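Local coordinates for protein KLLA0C04147p (PDB 5H2D) that binds ergosterol in its oxysterol-binding-related domain and probably transfers sterols between membranes, at residues Arg139-Gln144 with Gly417-Gln422; Trp155-Lys160 with Trp413-Glu418; Lys160-Gly165 with Tyr187-Pro192. All blocks are in the same frame, centred on the assembly; numbering follows the deposited sequence.

Interaction 1. Residues Arg139-Gln144 with Gly417-Gln422; sequences RFFTEQ and GEYWKQ
Arg-139 lies lengthwise over one face of the Trp-420 indole, an instructive case of a buried charged residue used as a flat packing surface. Its guanidinium stacks on the ring in cation-pi fashion, with the planes only 12° apart and the Arg-139 guanidinium and Trp-420 ring centres separated by 3.8 Å. Just behind it, CD of Arg-139 makes a CH-pi contact 3.6 Å from the centroid of the Trp-420 five-membered ring. CG of Arg-139 sits between its own backbone N and carbonyl carbon (chi1 68°), and the extended chain beyond runs antiparallel to the outward course of the tryptophan. Arg-139 NE and Trp-420 NE1 come within 3.4 Å, but both are donors and no bond joins them. The polar rim is held from elsewhere: NH1 forms a salt bridge with Glu-19 and a hydrogen bond with Ser-21, NH2 a salt bridge with Glu-157, and the two glutamates would be expected to offset the charge.

The second group of contacts is aromatic. Phe-141 and Tyr-419 form a face-to-face stack, centroids 3.9 Å apart and planes inclined by 28°. CE1 of Phe-141 stands over the middle of the tyrosine ring, 3.3 Å from Tyr-419 CZ, while the tyrosine hydroxyl bonds to Glu-130. Trp-399 meets both rings edge-to-face. Tyr-419 CD2 also lies over the indole face opposite Arg-139, so both faces of the Trp-420 indole are covered.

At the rim of the indole, Phe-140 O lies in the ring plane, 3.6 Å from Trp-420 CZ2.

Layering of flat side chains in this way is helix-on-sheet packing: the short helix 419-424 seats on strand 138-146 of the sterol-binding domain, and the other face of that strand carries Phe-140, whose side chain is about 9 Å from the bound ergosterol.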
loop_
_atom_site.group_PDB
_atom_site.type_symbol
_atom_site.label_atom_id
_atom_site.label_comp_id
_atom_site.label_asym_id
_atom_site.label_seq_id
_atom_site.Cartn_x
_atom_site.Cartn_y
_atom_site.Cartn_z
ATOM N N ARG A 139 -6.310 -3.069 11.760
ATOM C CA ARG A 139 -5.217 -2.216 12.205
ATOM C C ARG A 139 -4.052 -2.414 11.251
ATOM O O ARG A 139 -3.726 -3.548 10.895
ATOM C CB ARG A 139 -4.800 -2.529 13.658
ATOM C CG ARG A 139 -4.146 -3.891 13.862
ATOM C CD ARG A 139 -3.958 -4.176 15.355
ATOM N NE ARG A 139 -3.034 -5.282 15.559
ATOM C CZ ARG A 139 -2.748 -5.813 16.739
ATOM N NH1 ARG A 139 -3.344 -5.358 17.839
ATOM N NH2 ARG A 139 -1.876 -6.805 16.823
ATOM N N PHE A 140 -3.441 -1.308 10.839
ATOM C CA PHE A 140 -2.283 -1.279 9.957
ATOM C C PHE A 140 -1.116 -0.645 10.694
ATOM O O PHE A 140 -1.278 0.384 11.352
ATOM C CB PHE A 140 -2.587 -0.457 8.689
ATOM C CG PHE A 140 -1.372 -0.140 7.842
ATOM C CD1 PHE A 140 -0.987 -1.000 6.815
ATOM C CD2 PHE A 140 -0.639 1.022 8.054
ATOM C CE1 PHE A 140 0.124 -0.705 6.031
ATOM C CE2 PHE A 140 0.474 1.319 7.262
ATOM C CZ PHE A 140 0.839 0.454 6.251
ATOM N N PHE A 141 0.069 -1.231 10.551
ATOM C CA PHE A 141 1.264 -0.651 11.138
ATOM C C PHE A 141 2.436 -0.842 10.190
ATOM O O PHE A 141 2.543 -1.880 9.529
ATOM C CB PHE A 141 1.613 -1.282 12.491
ATOM C CG PHE A 141 2.813 -0.662 13.121
ATOM C CD1 PHE A 141 2.747 0.631 13.627
ATOM C CD2 PHE A 141 4.022 -1.331 13.152
ATOM C CE1 PHE A 141 3.866 1.231 14.188
ATOM C CE2 PHE A 141 5.148 -0.735 13.712
ATOM C CZ PHE A 141 5.061 0.548 14.229
ATOM N N THR A 142 3.322 0.152 10.140
ATOM C CA THR A 142 4.506 0.041 9.297
ATOM C C THR A 142 5.660 0.795 9.947
ATOM O O THR A 142 5.458 1.806 10.632
ATOM C CB THR A 142 4.225 0.564 7.866
ATOM O OG1 THR A 142 5.388 0.404 7.051
ATOM C CG2 THR A 142 3.851 2.045 7.888
ATOM N N GLU A 143 6.875 0.275 9.739
ATOM C CA GLU A 143 8.109 0.900 10.204
ATOM C C GLU A 143 9.076 1.002 9.034
ATOM O O GLU A 143 9.197 0.064 8.240
ATOM C CB GLU A 143 8.772 0.098 11.337
ATOM C CG GLU A 143 10.109 0.671 11.808
ATOM C CD GLU A 143 10.730 -0.117 12.969
ATOM O OE1 GLU A 143 11.749 0.341 13.516
ATOM O OE2 GLU A 143 10.198 -1.182 13.331
ATOM N N GLN A 144 9.778 2.132 8.938
ATOM C CA GLN A 144 10.864 2.258 7.964
ATOM C C GLN A 144 12.063 1.510 8.544
ATOM O O GLN A 144 12.715 1.987 9.477
ATOM C CB GLN A 144 11.167 3.726 7.682
ATOM C CG GLN A 144 12.090 3.931 6.473
ATOM C CD GLN A 144 11.409 3.640 5.147
ATOM O OE1 GLN A 144 10.249 3.221 5.091
ATOM N NE2 GLN A 144 12.152 3.861 4.048
ATOM N N GLY A 417 5.050 -8.039 17.613
ATOM C CA GLY A 417 3.829 -8.160 18.391
ATOM C C GLY A 417 3.696 -7.218 19.567
ATOM O O GLY A 417 2.732 -7.347 20.332
ATOM N N GLU A 418 4.610 -6.260 19.726
ATOM C CA GLU A 418 4.645 -5.415 20.914
ATOM C C GLU A 418 4.000 -4.049 20.732
ATOM O O GLU A 418 3.599 -3.436 21.726
ATOM C CB GLU A 418 6.091 -5.202 21.356
ATOM C CG GLU A 418 6.817 -6.491 21.619
ATOM C CD GLU A 418 7.262 -6.595 23.042
ATOM O OE1 GLU A 418 8.165 -5.816 23.433
ATOM O OE2 GLU A 418 6.698 -7.441 23.771
ATOM N N TYR A 419 3.921 -3.540 19.502
ATOM C CA TYR A 419 3.600 -2.128 19.316
ATOM C C TYR A 419 2.252 -1.761 19.930
ATOM O O TYR A 419 2.142 -0.774 20.667
ATOM C CB TYR A 419 3.609 -1.785 17.830
ATOM C CG TYR A 419 3.168 -0.366 17.541
ATOM C CD1 TYR A 419 4.055 0.688 17.708
ATOM C CD2 TYR A 419 1.867 -0.080 17.104
ATOM C CE1 TYR A 419 3.672 1.999 17.446
ATOM C CE2 TYR A 419 1.476 1.244 16.832
ATOM C CZ TYR A 419 2.392 2.267 17.008
ATOM O OH TYR A 419 2.051 3.578 16.725
ATOM N N TRP A 420 1.208 -2.527 19.613
ATOM C CA TRP A 420 -0.126 -2.115 20.036
ATOM C C TRP A 420 -0.304 -2.261 21.544
ATOM O O TRP A 420 -0.966 -1.422 22.161
ATOM C CB TRP A 420 -1.189 -2.896 19.262
ATOM C CG TRP A 420 -1.140 -2.604 17.779
ATOM C CD1 TRP A 420 -0.543 -3.364 16.815
ATOM C CD2 TRP A 420 -1.678 -1.452 17.112
ATOM N NE1 TRP A 420 -0.692 -2.764 15.579
ATOM C CE2 TRP A 420 -1.385 -1.593 15.734
ATOM C CE3 TRP A 420 -2.395 -0.326 17.539
ATOM C CZ2 TRP A 420 -1.783 -0.654 14.786
ATOM C CZ3 TRP A 420 -2.788 0.613 16.598
ATOM C CH2 TRP A 420 -2.471 0.441 15.229
ATOM N N LYS A 421 0.292 -3.294 22.152
ATOM C CA LYS A 421 0.208 -3.430 23.607
ATOM C C LYS A 421 0.956 -2.303 24.305
ATOM O O LYS A 421 0.439 -1.696 25.253
ATOM C CB LYS A 421 0.758 -4.788 24.039
ATOM C CG LYS A 421 0.084 -5.950 23.352
ATOM C CD LYS A 421 0.492 -7.290 23.947
ATOM C CE LYS A 421 1.982 -7.504 23.887
ATOM N NZ LYS A 421 2.348 -8.896 24.288
ATOM N N GLN A 422 2.176 -2.003 23.858
ATOM C CA GLN A 422 2.917 -0.913 24.480
ATOM C C GLN A 422 2.218 0.417 24.256
ATOM O O GLN A 422 2.262 1.293 25.122
ATOM C CB GLN A 422 4.351 -0.869 23.952
ATOM C CG GLN A 422 5.113 -2.157 24.199
ATOM C CD GLN A 422 6.609 -2.001 24.012
ATOM O OE1 GLN A 422 7.123 -0.888 23.899
ATOM N NE2 GLN A 422 7.320 -3.125 23.987
#

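Interaction 2. Residues Trp155-Lys160 with Trp413-Glu418; sequences WTESPK and WKFNGE
Trp-155 and Phe-415 supply most of this contact, and their rotamers decide how the rings meet. In both residues CG is turned opposite the backbone N; in Trp-155 the torsion is skewed (chi1 -154°), which swings the broad indole beneath the phenylalanine. The outcome is an offset stack, with the centroids of the Trp-155 five-membered ring and the Phe-415 ring 4.6 Å apart and the planes inclined by 26°. Phe-415 CB sits over the indole face, although its closest approach is modelled too tightly to be taken at face value. The phenylalanine ring then slants off past the pyrrole side, bringing its CD2 to 3.5 Å from Trp-155 CD1.

The six-membered end of the indole reaches the backbone instead. Trp-155 CZ3 is 3.5 Å from Trp-413 O and 3.6 Å from Phe-415 N. On the far face of the indole Phe-164 stacks, leaving the tryptophan between two phenylalanines.

Glu-157, extended at chi2, sets its OE1 in the plane of the Trp-155 indole, at the ring's edge, and 4.4 Å from Phe-415 CE2; its carboxylate is engaged by Arg-139 and Lys-12. Beyond Phe-415 the chain turns sharply. Asn-416 OD1 accepts from Glu-418 N at 3.0 Å, closing an Asx turn, and Gly-417, with positive phi, places its N over one face of the Phe-415 ring.

No hydrogen bond crosses between the segments, whose strands run 45° apart with axes 9.0 Å from each other. Strand 411-415 pairs through its backbone with strand 400-404. The junction with strand 151-157 therefore rests on dispersion and shape, with the ionic group of Glu-157 kept at its margin.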
loop_
_atom_site.group_PDB
_atom_site.type_symbol
_atom_site.label_atom_id
_atom_site.label_comp_id
_atom_site.label_asym_id
_atom_site.label_seq_id
_atom_site.Cartn_x
_atom_site.Cartn_y
_atom_site.Cartn_z
ATOM N N TRP A 155 2.442 -4.538 8.561
ATOM C CA TRP A 155 1.733 -5.617 9.256
ATOM C C TRP A 155 0.303 -5.144 9.471
ATOM O O TRP A 155 0.076 -4.224 10.268
ATOM C CB TRP A 155 2.414 -5.931 10.586
ATOM C CG TRP A 155 2.215 -7.333 11.116
ATOM C CD1 TRP A 155 1.321 -7.733 12.069
ATOM C CD2 TRP A 155 2.987 -8.487 10.776
ATOM N NE1 TRP A 155 1.474 -9.075 12.329
ATOM C CE2 TRP A 155 2.488 -9.562 11.545
ATOM C CE3 TRP A 155 4.045 -8.719 9.891
ATOM C CZ2 TRP A 155 3.009 -10.852 11.448
ATOM C CZ3 TRP A 155 4.567 -9.993 9.799
ATOM C CH2 TRP A 155 4.048 -11.047 10.575
ATOM N N THR A 156 -0.646 -5.758 8.763
ATOM C CA THR A 156 -2.063 -5.424 8.847
ATOM C C THR A 156 -2.826 -6.635 9.368
ATOM O O THR A 156 -2.563 -7.766 8.945
ATOM C CB THR A 156 -2.641 -5.019 7.484
ATOM O OG1 THR A 156 -1.775 -4.055 6.859
ATOM C CG2 THR A 156 -4.004 -4.383 7.655
ATOM N N GLU A 157 -3.765 -6.403 10.283
ATOM C CA GLU A 157 -4.507 -7.498 10.894
ATOM C C GLU A 157 -5.982 -7.152 11.020
ATOM O O GLU A 157 -6.345 -6.011 11.308
ATOM C CB GLU A 157 -3.934 -7.839 12.267
ATOM C CG GLU A 157 -2.482 -8.259 12.233
ATOM C CD GLU A 157 -1.871 -8.210 13.606
ATOM O OE1 GLU A 157 -1.379 -7.127 13.996
ATOM O OE2 GLU A 157 -1.916 -9.243 14.309
ATOM N N SER A 158 -6.831 -8.162 10.834
ATOM C CA SER A 158 -8.277 -8.028 10.855
ATOM C C SER A 158 -8.830 -9.364 11.298
ATOM O O SER A 158 -8.111 -10.376 11.257
ATOM C CB SER A 158 -8.817 -7.663 9.459
ATOM O OG SER A 158 -10.105 -7.075 9.489
ATOM N N PRO A 159 -10.088 -9.433 11.747
ATOM C CA PRO A 159 -10.608 -10.737 12.188
ATOM C C PRO A 159 -10.544 -11.818 11.116
ATOM O O PRO A 159 -10.227 -12.972 11.431
ATOM C CB PRO A 159 -12.049 -10.418 12.602
ATOM C CG PRO A 159 -11.994 -9.015 13.075
ATOM C CD PRO A 159 -11.005 -8.333 12.112
ATOM N N LYS A 160 -10.790 -11.479 9.848
ATOM C CA LYS A 160 -10.879 -12.485 8.797
ATOM C C LYS A 160 -9.655 -12.543 7.889
ATOM O O LYS A 160 -9.578 -13.434 7.040
ATOM C CB LYS A 160 -12.124 -12.245 7.940
ATOM C CG LYS A 160 -13.428 -12.222 8.732
ATOM C CD LYS A 160 -14.640 -12.243 7.806
ATOM C CE LYS A 160 -15.933 -12.195 8.614
ATOM N NZ LYS A 160 -16.973 -13.095 8.047
ATOM N N TRP A 413 10.027 -9.446 7.148
ATOM C CA TRP A 413 10.084 -8.632 8.356
ATOM C C TRP A 413 8.959 -9.071 9.276
ATOM O O TRP A 413 7.783 -8.824 8.994
ATOM C CB TRP A 413 9.984 -7.149 8.008
ATOM C CG TRP A 413 11.166 -6.682 7.235
ATOM C CD1 TRP A 413 11.260 -6.544 5.881
ATOM C CD2 TRP A 413 12.439 -6.310 7.766
ATOM N NE1 TRP A 413 12.511 -6.100 5.533
ATOM C CE2 TRP A 413 13.253 -5.936 6.676
ATOM C CE3 TRP A 413 12.959 -6.221 9.063
ATOM C CZ2 TRP A 413 14.570 -5.508 6.842
ATOM C CZ3 TRP A 413 14.275 -5.794 9.226
ATOM C CH2 TRP A 413 15.062 -5.450 8.122
ATOM N N LYS A 414 9.323 -9.738 10.368
ATOM C CA LYS A 414 8.352 -10.289 11.307
ATOM C C LYS A 414 8.045 -9.253 12.382
ATOM O O LYS A 414 8.922 -8.873 13.161
ATOM C CB LYS A 414 8.883 -11.578 11.926
ATOM C CG LYS A 414 7.859 -12.295 12.787
ATOM C CD LYS A 414 8.423 -13.603 13.323
ATOM C CE LYS A 414 7.349 -14.433 13.995
ATOM N NZ LYS A 414 6.750 -13.724 15.152
ATOM N N PHE A 415 6.800 -8.796 12.412
ATOM C CA PHE A 415 6.317 -7.926 13.480
ATOM C C PHE A 415 6.550 -8.597 14.829
ATOM O O PHE A 415 6.265 -9.785 14.996
ATOM C CB PHE A 415 4.830 -7.652 13.230
ATOM C CG PHE A 415 4.166 -6.715 14.212
ATOM C CD1 PHE A 415 4.521 -5.380 14.277
ATOM C CD2 PHE A 415 3.130 -7.170 15.013
ATOM C CE1 PHE A 415 3.870 -4.518 15.164
ATOM C CE2 PHE A 415 2.475 -6.330 15.891
ATOM C CZ PHE A 415 2.846 -4.998 15.975
ATOM N N ASN A 416 7.097 -7.850 15.793
ATOM C CA ASN A 416 7.408 -8.470 17.082
ATOM C C ASN A 416 6.217 -8.520 18.032
ATOM O O ASN A 416 6.358 -9.042 19.143
ATOM C CB ASN A 416 8.612 -7.793 17.761
ATOM C CG ASN A 416 8.369 -6.340 18.153
ATOM O OD1 ASN A 416 7.237 -5.878 18.312
ATOM N ND2 ASN A 416 9.469 -5.608 18.313
ATOM N N GLY A 417 5.050 -8.039 17.613
ATOM C CA GLY A 417 3.829 -8.160 18.391
ATOM C C GLY A 417 3.696 -7.218 19.567
ATOM O O GLY A 417 2.732 -7.347 20.332
ATOM N N GLU A 418 4.610 -6.260 19.726
ATOM C CA GLU A 418 4.645 -5.415 20.914
ATOM C C GLU A 418 4.000 -4.049 20.732
ATOM O O GLU A 418 3.599 -3.436 21.726
ATOM C CB GLU A 418 6.091 -5.202 21.356
ATOM C CG GLU A 418 6.817 -6.491 21.619
ATOM C CD GLU A 418 7.262 -6.595 23.042
ATOM O OE1 GLU A 418 8.165 -5.816 23.433
ATOM O OE2 GLU A 418 6.698 -7.441 23.771
#

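Interaction 3. Residues Lys160-Gly165 with Tyr187-Pro192; sequences KWDFFG and YLTIRP
Phe-164 and Tyr-187 fit together by offset: the bump is Tyr-187 CB, which rests on the face of the phenylalanine ring, 3.6 Å from the Phe-164 centroid. The rings are almost parallel, planes 10° apart, yet slid so far that the centroids of Phe-164 and Tyr-187 stand 4.7 Å apart and the rings scarcely overlap. Phe-164 takes the hindered first rotamer (chi1 65°), which folds its CE1 over the rim of the tyrosine ring.

Across the sheet the relief is finer. Phe-163 CD1 nestles against Leu-188 CG at 3.9 Å, and two pairs along, on the same face, Ile-190 CD1 lies against Trp-161 CB at 3.8 Å.

At the open end of the hairpin Arg-191 folds back across the beginning of strand 161-173, bent at chi3, and grips Asp-162 end-on. Its NH2 donates to Asp-162 OD1 at 2.8 Å and its NH1 to Asp-162 OD2 at 3.0 Å. Both oxygens are met from above the carboxylate plane, which is turned 47° from the guanidinium. NE and NH2 also bond to Pro-159 O and Ser-158 O, fixing the guanidinium's rotation. A water donates to Asp-162 OD2 at 2.6 Å and reaches Thr-189 OG1, bridging the neighbours.

Four backbone hydrogen bonds pair the antiparallel strands of hairpin 161-173/178-190, and a fifth, from Arg-191 N to Lys-160 O, carries the pairing just past their ends. Strand 151-157 borders one side and strand 199-203 the other. Helix 84-90 packs on Trp-161, on the face whose Phe-163 approaches the ergosterol; on the reverse face the Tyr-187 hydroxyl bonds to Thr-408, and helix 7-18 touches Arg-191.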
loop_
_atom_site.group_PDB
_atom_site.type_symbol
_atom_site.label_atom_id
_atom_site.label_comp_id
_atom_site.label_asym_id
_atom_site.label_seq_id
_atom_site.Cartn_x
_atom_site.Cartn_y
_atom_site.Cartn_z
ATOM N N LYS A 160 -10.790 -11.479 9.848
ATOM C CA LYS A 160 -10.879 -12.485 8.797
ATOM C C LYS A 160 -9.655 -12.543 7.889
ATOM O O LYS A 160 -9.578 -13.434 7.040
ATOM C CB LYS A 160 -12.124 -12.245 7.940
ATOM C CG LYS A 160 -13.428 -12.222 8.732
ATOM C CD LYS A 160 -14.640 -12.243 7.806
ATOM C CE LYS A 160 -15.933 -12.195 8.614
ATOM N NZ LYS A 160 -16.973 -13.095 8.047
ATOM N N TRP A 161 -8.698 -11.627 8.033
ATOM C CA TRP A 161 -7.567 -11.612 7.112
ATOM C C TRP A 161 -6.423 -10.808 7.718
ATOM O O TRP A 161 -6.646 -9.886 8.507
ATOM C CB TRP A 161 -7.945 -11.018 5.743
ATOM C CG TRP A 161 -8.597 -9.654 5.825
ATOM C CD1 TRP A 161 -9.936 -9.389 5.864
ATOM C CD2 TRP A 161 -7.937 -8.378 5.873
ATOM N NE1 TRP A 161 -10.156 -8.033 5.938
ATOM C CE2 TRP A 161 -8.944 -7.390 5.948
ATOM C CE3 TRP A 161 -6.599 -7.980 5.859
ATOM C CZ2 TRP A 161 -8.649 -6.024 6.011
ATOM C CZ3 TRP A 161 -6.308 -6.621 5.921
ATOM C CH2 TRP A 161 -7.327 -5.662 6.004
ATOM N N ASP A 162 -5.204 -11.186 7.350
ATOM C CA ASP A 162 -4.006 -10.407 7.629
ATOM C C ASP A 162 -3.346 -10.051 6.305
ATOM O O ASP A 162 -3.585 -10.690 5.276
ATOM C CB ASP A 162 -3.009 -11.179 8.500
ATOM C CG ASP A 162 -3.625 -11.696 9.777
ATOM O OD1 ASP A 162 -4.415 -10.961 10.410
ATOM O OD2 ASP A 162 -3.327 -12.863 10.124
ATOM N N PHE A 163 -2.494 -9.026 6.333
ATOM C CA PHE A 163 -1.804 -8.580 5.123
ATOM C C PHE A 163 -0.498 -7.932 5.547
ATOM O O PHE A 163 -0.514 -6.925 6.260
ATOM C CB PHE A 163 -2.659 -7.591 4.323
ATOM C CG PHE A 163 -2.038 -7.144 3.019
ATOM C CD1 PHE A 163 -1.511 -8.067 2.117
ATOM C CD2 PHE A 163 -2.051 -5.802 2.660
ATOM C CE1 PHE A 163 -0.965 -7.646 0.894
ATOM C CE2 PHE A 163 -1.519 -5.390 1.447
ATOM C CZ PHE A 163 -0.971 -6.309 0.571
ATOM N N PHE A 164 0.627 -8.472 5.093
ATOM C CA PHE A 164 1.907 -7.883 5.465
ATOM C C PHE A 164 2.907 -8.082 4.341
ATOM O O PHE A 164 2.750 -8.956 3.483
ATOM C CB PHE A 164 2.443 -8.460 6.790
ATOM C CG PHE A 164 2.787 -9.940 6.748
ATOM C CD1 PHE A 164 4.045 -10.364 6.339
ATOM C CD2 PHE A 164 1.873 -10.892 7.188
ATOM C CE1 PHE A 164 4.373 -11.730 6.333
ATOM C CE2 PHE A 164 2.205 -12.258 7.185
ATOM C CZ PHE A 164 3.448 -12.657 6.762
ATOM N N GLY A 165 3.931 -7.241 4.332
ATOM C CA GLY A 165 4.970 -7.429 3.337
ATOM C C GLY A 165 6.012 -6.344 3.420
ATOM O O GLY A 165 6.014 -5.509 4.332
ATOM N N TYR A 187 2.185 -10.893 1.612
ATOM C CA TYR A 187 1.592 -12.068 2.243
ATOM C C TYR A 187 0.178 -11.724 2.659
ATOM O O TYR A 187 -0.023 -10.820 3.480
ATOM C CB TYR A 187 2.382 -12.483 3.483
ATOM C CG TYR A 187 3.786 -12.992 3.269
ATOM C CD1 TYR A 187 4.825 -12.124 2.932
ATOM C CD2 TYR A 187 4.093 -14.339 3.459
ATOM C CE1 TYR A 187 6.124 -12.589 2.756
ATOM C CE2 TYR A 187 5.391 -14.814 3.283
ATOM C CZ TYR A 187 6.404 -13.937 2.940
ATOM O OH TYR A 187 7.696 -14.400 2.776
ATOM N N LEU A 188 -0.800 -12.468 2.156
ATOM C CA LEU A 188 -2.194 -12.189 2.457
ATOM C C LEU A 188 -2.816 -13.465 3.005
ATOM O O LEU A 188 -2.841 -14.488 2.314
ATOM C CB LEU A 188 -2.926 -11.678 1.213
ATOM C CG LEU A 188 -4.179 -10.843 1.475
ATOM C CD1 LEU A 188 -4.481 -9.933 0.292
ATOM C CD2 LEU A 188 -5.369 -11.753 1.759
ATOM N N THR A 189 -3.243 -13.416 4.265
ATOM C CA THR A 189 -3.793 -14.568 4.966
ATOM C C THR A 189 -5.300 -14.404 5.066
ATOM O O THR A 189 -5.784 -13.351 5.491
ATOM C CB THR A 189 -3.189 -14.699 6.367
ATOM O OG1 THR A 189 -1.775 -14.884 6.271
ATOM C CG2 THR A 189 -3.804 -15.893 7.104
ATOM N N ILE A 190 -6.047 -15.441 4.679
ATOM C CA ILE A 190 -7.500 -15.433 4.791
ATOM C C ILE A 190 -7.897 -16.499 5.801
ATOM O O ILE A 190 -7.369 -17.613 5.763
ATOM C CB ILE A 190 -8.195 -15.691 3.443
ATOM C CG1 ILE A 190 -7.940 -14.546 2.453
ATOM C CG2 ILE A 190 -9.699 -15.884 3.668
ATOM C CD1 ILE A 190 -8.704 -13.271 2.770
ATOM N N ARG A 191 -8.806 -16.141 6.710
ATOM C CA ARG A 191 -9.476 -17.093 7.598
ATOM C C ARG A 191 -10.904 -17.284 7.093
ATOM O O ARG A 191 -11.789 -16.485 7.430
ATOM C CB ARG A 191 -9.473 -16.584 9.043
ATOM C CG ARG A 191 -8.128 -16.744 9.746
ATOM C CD ARG A 191 -8.084 -16.028 11.088
ATOM N NE ARG A 191 -7.903 -14.586 10.945
ATOM C CZ ARG A 191 -6.732 -14.000 10.686
ATOM N NH1 ARG A 191 -5.632 -14.726 10.524
ATOM N NH2 ARG A 191 -6.666 -12.680 10.580
ATOM N N PRO A 192 -11.179 -18.325 6.302
ATOM C CA PRO A 192 -12.472 -18.405 5.608
ATOM C C PRO A 192 -13.628 -18.663 6.558
ATOM O O PRO A 192 -13.483 -19.318 7.592
ATOM C CB PRO A 192 -12.285 -19.588 4.649
ATOM C CG PRO A 192 -10.798 -19.805 4.566
ATOM C CD PRO A 192 -10.273 -19.415 5.911
HETATM O O HOH W 1 -1.275 -14.169 9.311
#

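All three contacts reach neighbouring antiparallel strands of the domain that follow one another along the chain, 138-146, 151-157, 161-173 and 178-190, so they illustrate how one scaffold is held differently at each place. Interaction 3 is the framework itself, strand paired with strand, and is nested inside the loops closed by the other two. Interactions 1 and 2 instead bring the chain's distant C-terminal part back onto those strands through successive elements, strand 411-415 and helix 419-424, sharing Gly-417 and Glu-418. Interactions 1 and 3 are buried, interaction 2 only partly. Neither interaction 1 nor interaction 2 has a hydrogen bond between its segments, unlike interaction 3 with its backbone bonds and salt bridge.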